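Side-chain contacts in Phosphoglucosamine/phosphogalactosamine mutase (Sulfolobus tokodaii, PDB 2F7L), which interconverts the 6- and 1-phosphates of glucosamine and galactosamine, feeding the synthesis of UDP-N-acetylglucosamine and UDP-N-acetylgalactosamine, with magnesium as cofactor: residues A[402-405]-A[409-412]; A[414-419]-A[442-447]. One frame throughout, in Å; residues are numbered along the deposited sequence.

How the contacts relate
The two contacts illustrate how one antiparallel sheet, in the C-terminal domain, is held along its edge and covered on a face. Contact 1 joins the outermost strand to its hairpin partner and is only partly buried: four backbone hydrogen bonds join the strands, and lysines share a face with isoleucines. Contact 2 is buried and wholly apolar, a helix leucine meeting two phenylalanines of the next strand. Strands 409-413 and 416-422 are neighbours in the sheet, so the contacts touch, with Ile411 N 2.9 Å from Phe418 O in a probable hydrogen bond. Their centres lie about 12 Å apart, and both lie away from the probable catalytic serine and magnesium-binding aspartates.

Contact 1: residues A[402-405]-A[409-412]; sequences KAIT and VKII
Lys402 and Ile412, and Ile404 and Lys410, are the two hydrogen-bonded pairs of an antiparallel strand pairing, each closed by two backbone bonds. The amides of Lys402 and Ile412 each reach the other's carbonyl, N to O 3.0 Å both ways; Ile404 N to Lys410 O and Lys410 N to Ile404 O are 2.9 Å. Between them lies the non-hydrogen-bonded pair Ala403 and Ile411; Ala403 CA also makes a CA-H...O contact with Lys410 O, 3.5 Å.

Apolar packing runs along the face shared by Lys402, Ile404, Lys410 and Ile412. Ile412 CD1 receives Ile404 CD1 and Lys402 CE, each at 3.9 Å; Ile404 comes in obliquely, whereas Lys402 runs alongside Ile412. With CG set between the backbone N and carbonyl carbon (chi1 81°), the extended Lys402 chain lends its methylenes to this patch. Toward the turn, the methyls Thr405 CG2 and Val409 CG2 meet at 3.8 Å.

The lysine charges find partners elsewhere: Lys402 NZ forms a salt bridge with Glu292, while Lys410 NZ donates to the carbonyls of Val285 and Ser287 and makes a cation-pi contact with Trp304. This is a beta hairpin, forming one edge of the C-terminal domain's antiparallel sheet.

Contact 2: residues A[414-419]-A[442-447]; sequences KDFWFL and NNLVNE
Leu444 packing against Phe416 and Phe418 is a helix-on-sheet contact, buried and purely apolar, in which helix 438-452 lies over one face of the C-terminal domain's antiparallel sheet. No hydrogen bond crosses it, and a single leucine supplies the helix side. The helix stands well off the strand, the nearest pair of CA atoms being Phe418 and Leu444 at 8.1 Å, so side chains alone span the gap.

Phe416 and Phe418, two residues apart, send their side chains from the same face of the strand toward the helix. The leucine fork divides its methyls between them. Leu444 CD1 comes obliquely to the Phe416 ring, 3.5 Å from Phe416 CD1, its nearest atom, and 4.1 Å from Phe416 CG, with the two side chains crossing at about a right angle. The other branch, Leu444 CD2, approaches Phe418 obliquely as well but more loosely, 4.5 Å from Phe418 CD1. Leu444 is set up for this by its first torsion, which puts CG anti to the carbonyl carbon (chi1 -87°), and by a second that is close to fully extended.

Neighbouring elements complete the layer. Strand 428-435 supplies Ala435 beside Phe416 and Ala433 beside Phe418, while Tyr396 of helix 385-396 meets the Phe418 ring edge-to-face. Val445, next to Leu444, points away from strand 416-422 and packs on Ala433, Val373 and Thr375, carrying helix 438-452 across to strands 428-435 and 371-378. Trp417 instead leaves by the opposite face, where it touches Ser288 and Ser289 of a loop and Lys410 of strand 409-413, and its NE1 is hydrogen-bonded to Glu434 of strand 428-435.

Contact 1: residues A[402-405]-A[409-412]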
ATOM      1  N   LYS A 402       4.203  22.242  16.191  1.00 51.38           N
ATOM      2  CA  LYS A 402       3.007  21.498  16.574  1.00 49.08           C
ATOM      3  C   LYS A 402       3.311  20.003  16.691  1.00 47.25           C
ATOM      4  O   LYS A 402       4.049  19.431  15.891  1.00 46.88           O
ATOM      5  CB  LYS A 402       1.873  21.747  15.584  1.00 48.88           C
ATOM      6  CG  LYS A 402       1.894  20.963  14.312  1.00 48.59           C
ATOM      7  CD  LYS A 402       0.686  21.402  13.517  1.00 49.85           C
ATOM      8  CE  LYS A 402       0.356  20.477  12.369  1.00 50.48           C
ATOM      9  NZ  LYS A 402      -0.864  20.990  11.684  1.00 51.02           N
ATOM     10  N   ALA A 403       2.744  19.376  17.706  1.00 44.79           N
ATOM     11  CA  ALA A 403       3.007  17.976  17.928  1.00 43.43           C
ATOM     12  C   ALA A 403       1.845  17.037  17.638  1.00 42.44           C
ATOM     13  O   ALA A 403       0.672  17.371  17.864  1.00 41.48           O
ATOM     14  CB  ALA A 403       3.487  17.775  19.350  1.00 43.70           C
ATOM     15  N   ILE A 404       2.198  15.849  17.145  1.00 40.41           N
ATOM     16  CA  ILE A 404       1.226  14.819  16.827  1.00 38.84           C
ATOM     17  C   ILE A 404       1.684  13.518  17.440  1.00 38.08           C
ATOM     18  O   ILE A 404       2.676  12.935  17.017  1.00 38.79           O
ATOM     19  CB  ILE A 404       1.070  14.666  15.311  1.00 37.33           C
ATOM     20  CG1 ILE A 404       0.743  16.037  14.717  1.00 37.13           C
ATOM     21  CG2 ILE A 404      -0.028  13.669  14.999  1.00 35.22           C
ATOM     22  CD1 ILE A 404       0.646  16.073  13.221  1.00 38.92           C
ATOM     23  N   THR A 405       0.966  13.062  18.452  1.00 37.00           N
ATOM     24  CA  THR A 405       1.351  11.832  19.112  1.00 36.08           C
ATOM     25  C   THR A 405       0.382  10.683  18.879  1.00 36.92           C
ATOM     26  O   THR A 405       0.290   9.766  19.703  1.00 37.40           O
ATOM     27  CB  THR A 405       1.513  12.040  20.627  1.00 34.31           C
ATOM     28  OG1 THR A 405       0.255  12.404  21.187  1.00 33.35           O
ATOM     29  CG2 THR A 405       2.520  13.125  20.911  1.00 31.87           C
ATOM     30  N   VAL A 409       5.883  10.058  17.934  1.00 36.68           N
ATOM     31  CA  VAL A 409       5.877  11.495  18.136  1.00 36.01           C
ATOM     32  C   VAL A 409       6.382  12.207  16.912  1.00 35.55           C
ATOM     33  O   VAL A 409       7.530  12.074  16.527  1.00 35.23           O
ATOM     34  CB  VAL A 409       6.734  11.908  19.341  1.00 37.04           C
ATOM     35  CG1 VAL A 409       7.034  13.415  19.287  1.00 36.41           C
ATOM     36  CG2 VAL A 409       5.993  11.561  20.639  1.00 36.53           C
ATOM     37  N   LYS A 410       5.492  12.961  16.291  1.00 36.23           N
ATOM     38  CA  LYS A 410       5.843  13.717  15.104  1.00 36.70           C
ATOM     39  C   LYS A 410       5.827  15.176  15.467  1.00 37.33           C
ATOM     40  O   LYS A 410       4.879  15.661  16.094  1.00 37.83           O
ATOM     41  CB  LYS A 410       4.834  13.505  13.975  1.00 35.93           C
ATOM     42  CG  LYS A 410       5.261  14.174  12.682  1.00 35.53           C
ATOM     43  CD  LYS A 410       4.088  14.410  11.767  1.00 36.12           C
ATOM     44  CE  LYS A 410       4.531  14.991  10.431  1.00 36.04           C
ATOM     45  NZ  LYS A 410       5.307  14.014   9.610  1.00 36.87           N
ATOM     46  N   ILE A 411       6.884  15.875  15.087  1.00 37.45           N
ATOM     47  CA  ILE A 411       6.940  17.284  15.354  1.00 37.57           C
ATOM     48  C   ILE A 411       7.111  18.040  14.069  1.00 38.18           C
ATOM     49  O   ILE A 411       7.963  17.720  13.253  1.00 38.33           O
ATOM     50  CB  ILE A 411       8.050  17.617  16.327  1.00 36.98           C
ATOM     51  CG1 ILE A 411       7.597  17.171  17.713  1.00 35.87           C
ATOM     52  CG2 ILE A 411       8.375  19.109  16.280  1.00 36.67           C
ATOM     53  CD1 ILE A 411       8.147  17.975  18.800  1.00 36.48           C
ATOM     54  N   ILE A 412       6.269  19.041  13.887  1.00 39.13           N
ATOM     55  CA  ILE A 412       6.333  19.844  12.686  1.00 40.83           C
ATOM     56  C   ILE A 412       6.638  21.298  12.992  1.00 42.02           C
ATOM     57  O   ILE A 412       5.939  21.945  13.782  1.00 42.22           O
ATOM     58  CB  ILE A 412       5.027  19.781  11.912  1.00 40.32           C
ATOM     59  CG1 ILE A 412       4.659  18.316  11.661  1.00 40.05           C
ATOM     60  CG2 ILE A 412       5.174  20.558  10.622  1.00 39.34           C
ATOM     61  CD1 ILE A 412       3.233  18.124  11.228  1.00 40.62           C
TER

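Contact 2: residues A[414-419]-A[442-447]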
ATOM      1  N   LYS A 414       8.674  25.069  11.119  1.00 44.83           N
ATOM      2  CA  LYS A 414       8.907  25.760   9.865  1.00 45.36           C
ATOM      3  C   LYS A 414      10.057  25.110   9.091  1.00 45.48           C
ATOM      4  O   LYS A 414      11.209  25.099   9.544  1.00 46.55           O
ATOM      5  CB  LYS A 414       9.228  27.221  10.143  1.00 45.68           C
ATOM      6  CG  LYS A 414       8.986  28.132   8.975  1.00 47.40           C
ATOM      7  CD  LYS A 414       7.523  28.564   8.909  1.00 48.91           C
ATOM      8  CE  LYS A 414       7.297  29.583   7.787  1.00 49.13           C
ATOM      9  NZ  LYS A 414       5.965  30.229   7.897  1.00 49.56           N
ATOM     10  N   ASP A 415       9.744  24.552   7.932  1.00 44.48           N
ATOM     11  CA  ASP A 415      10.761  23.926   7.107  1.00 44.20           C
ATOM     12  C   ASP A 415      11.506  22.740   7.694  1.00 43.43           C
ATOM     13  O   ASP A 415      12.672  22.528   7.370  1.00 43.77           O
ATOM     14  CB  ASP A 415      11.786  24.970   6.665  1.00 46.23           C
ATOM     15  CG  ASP A 415      11.177  26.029   5.781  1.00 46.75           C
ATOM     16  OD1 ASP A 415      10.261  25.683   5.008  1.00 48.31           O
ATOM     17  OD2 ASP A 415      11.612  27.194   5.845  1.00 46.18           O
ATOM     18  N   PHE A 416      10.854  21.963   8.549  1.00 42.41           N
ATOM     19  CA  PHE A 416      11.494  20.775   9.125  1.00 40.83           C
ATOM     20  C   PHE A 416      10.447  20.005   9.893  1.00 39.98           C
ATOM     21  O   PHE A 416       9.457  20.580  10.346  1.00 40.27           O
ATOM     22  CB  PHE A 416      12.638  21.155  10.085  1.00 40.57           C
ATOM     23  CG  PHE A 416      12.202  21.341  11.525  1.00 40.05           C
ATOM     24  CD1 PHE A 416      12.038  20.241  12.368  1.00 39.26           C
ATOM     25  CD2 PHE A 416      11.897  22.607  12.020  1.00 39.55           C
ATOM     26  CE1 PHE A 416      11.573  20.395  13.673  1.00 39.04           C
ATOM     27  CE2 PHE A 416      11.431  22.772  13.329  1.00 39.37           C
ATOM     28  CZ  PHE A 416      11.267  21.664  14.156  1.00 39.03           C
ATOM     29  N   TRP A 417      10.654  18.703  10.029  1.00 38.59           N
ATOM     30  CA  TRP A 417       9.738  17.874  10.804  1.00 37.18           C
ATOM     31  C   TRP A 417      10.461  16.578  11.114  1.00 36.48           C
ATOM     32  O   TRP A 417      11.481  16.268  10.497  1.00 36.11           O
ATOM     33  CB  TRP A 417       8.449  17.566  10.027  1.00 36.38           C
ATOM     34  CG  TRP A 417       8.692  16.726   8.810  1.00 36.00           C
ATOM     35  CD1 TRP A 417       9.101  17.162   7.593  1.00 35.58           C
ATOM     36  CD2 TRP A 417       8.607  15.303   8.720  1.00 35.67           C
ATOM     37  NE1 TRP A 417       9.280  16.106   6.743  1.00 35.74           N
ATOM     38  CE2 TRP A 417       8.985  14.947   7.408  1.00 36.50           C
ATOM     39  CE3 TRP A 417       8.258  14.292   9.620  1.00 35.65           C
ATOM     40  CZ2 TRP A 417       9.024  13.614   6.963  1.00 36.83           C
ATOM     41  CZ3 TRP A 417       8.299  12.960   9.185  1.00 37.27           C
ATOM     42  CH2 TRP A 417       8.680  12.637   7.866  1.00 37.10           C
ATOM     43  N   PHE A 418       9.955  15.841  12.092  1.00 36.12           N
ATOM     44  CA  PHE A 418      10.540  14.552  12.417  1.00 36.05           C
ATOM     45  C   PHE A 418       9.498  13.633  13.044  1.00 36.09           C
ATOM     46  O   PHE A 418       8.428  14.081  13.490  1.00 35.27           O
ATOM     47  CB  PHE A 418      11.776  14.687  13.326  1.00 36.29           C
ATOM     48  CG  PHE A 418      11.484  15.163  14.731  1.00 36.67           C
ATOM     49  CD1 PHE A 418      11.651  16.504  15.079  1.00 37.61           C
ATOM     50  CD2 PHE A 418      11.082  14.267  15.715  1.00 36.59           C
ATOM     51  CE1 PHE A 418      11.425  16.952  16.391  1.00 37.49           C
ATOM     52  CE2 PHE A 418      10.853  14.700  17.029  1.00 38.41           C
ATOM     53  CZ  PHE A 418      11.027  16.053  17.367  1.00 37.81           C
ATOM     54  N   LEU A 419       9.810  12.337  13.018  1.00 35.74           N
ATOM     55  CA  LEU A 419       8.967  11.295  13.584  1.00 34.74           C
ATOM     56  C   LEU A 419       9.858  10.296  14.312  1.00 34.42           C
ATOM     57  O   LEU A 419      10.808   9.755  13.735  1.00 34.25           O
ATOM     58  CB  LEU A 419       8.183  10.564  12.482  1.00 34.53           C
ATOM     59  CG  LEU A 419       7.349   9.356  12.944  1.00 34.41           C
ATOM     60  CD1 LEU A 419       6.383   9.799  14.013  1.00 34.92           C
ATOM     61  CD2 LEU A 419       6.592   8.736  11.789  1.00 34.62           C
ATOM     62  N   ASN A 442      20.139  16.676   9.641  1.00 49.39           N
ATOM     63  CA  ASN A 442      21.129  15.750  10.145  1.00 48.35           C
ATOM     64  C   ASN A 442      21.334  16.008  11.631  1.00 46.77           C
ATOM     65  O   ASN A 442      21.389  15.093  12.450  1.00 45.39           O
ATOM     66  CB  ASN A 442      22.434  15.946   9.406  1.00 50.08           C
ATOM     67  CG  ASN A 442      23.424  14.875   9.730  1.00 52.29           C
ATOM     68  OD1 ASN A 442      23.218  13.712   9.373  1.00 53.63           O
ATOM     69  ND2 ASN A 442      24.505  15.240  10.429  1.00 53.14           N
ATOM     70  N   ASN A 443      21.452  17.285  11.959  1.00 46.12           N
ATOM     71  CA  ASN A 443      21.624  17.728  13.329  1.00 45.25           C
ATOM     72  C   ASN A 443      20.459  17.202  14.173  1.00 44.53           C
ATOM     73  O   ASN A 443      20.655  16.622  15.251  1.00 44.29           O
ATOM     74  CB  ASN A 443      21.649  19.255  13.354  1.00 45.75           C
ATOM     75  CG  ASN A 443      21.391  19.813  14.730  1.00 46.29           C
ATOM     76  OD1 ASN A 443      22.224  19.683  15.629  1.00 46.10           O
ATOM     77  ND2 ASN A 443      20.221  20.426  14.913  1.00 46.22           N
ATOM     78  N   LEU A 444      19.242  17.412  13.672  1.00 43.43           N
ATOM     79  CA  LEU A 444      18.024  16.952  14.346  1.00 42.69           C
ATOM     80  C   LEU A 444      18.112  15.496  14.753  1.00 43.13           C
ATOM     81  O   LEU A 444      17.891  15.132  15.918  1.00 43.29           O
ATOM     82  CB  LEU A 444      16.816  17.105  13.429  1.00 41.18           C
ATOM     83  CG  LEU A 444      16.124  18.460  13.455  1.00 40.49           C
ATOM     84  CD1 LEU A 444      15.056  18.520  12.379  1.00 39.70           C
ATOM     85  CD2 LEU A 444      15.548  18.683  14.837  1.00 39.03           C
ATOM     86  N   VAL A 445      18.425  14.664  13.766  1.00 43.02           N
ATOM     87  CA  VAL A 445      18.534  13.242  13.986  1.00 43.39           C
ATOM     88  C   VAL A 445      19.504  12.959  15.114  1.00 43.97           C
ATOM     89  O   VAL A 445      19.205  12.161  16.012  1.00 43.92           O
ATOM     90  CB  VAL A 445      18.989  12.541  12.701  1.00 43.53           C
ATOM     91  CG1 VAL A 445      19.171  11.034  12.944  1.00 43.02           C
ATOM     92  CG2 VAL A 445      17.963  12.796  11.604  1.00 43.43           C
ATOM     93  N   ASN A 446      20.654  13.628  15.079  1.00 44.24           N
ATOM     94  CA  ASN A 446      21.667  13.438  16.105  1.00 44.59           C
ATOM     95  C   ASN A 446      21.153  13.703  17.500  1.00 44.17           C
ATOM     96  O   ASN A 446      21.343  12.878  18.397  1.00 43.07           O
ATOM     97  CB  ASN A 446      22.870  14.315  15.820  1.00 45.44           C
ATOM     98  CG  ASN A 446      23.599  13.877  14.584  1.00 46.59           C
ATOM     99  OD1 ASN A 446      23.825  12.679  14.386  1.00 46.49           O
ATOM    100  ND2 ASN A 446      23.974  14.836  13.738  1.00 47.36           N
ATOM    101  N   GLU A 447      20.509  14.854  17.681  1.00 44.54           N
ATOM    102  CA  GLU A 447      19.948  15.204  18.985  1.00 44.76           C
ATOM    103  C   GLU A 447      18.983  14.101  19.428  1.00 43.89           C
ATOM    104  O   GLU A 447      19.110  13.524  20.510  1.00 43.06           O
ATOM    105  CB  GLU A 447      19.199  16.544  18.908  1.00 46.07           C
ATOM    106  CG  GLU A 447      20.082  17.780  18.845  1.00 47.54           C
ATOM    107  CD  GLU A 447      21.254  17.684  19.816  1.00 49.32           C
ATOM    108  OE1 GLU A 447      22.293  17.102  19.426  1.00 49.47           O
ATOM    109  OE2 GLU A 447      21.138  18.169  20.972  1.00 49.56           O
TER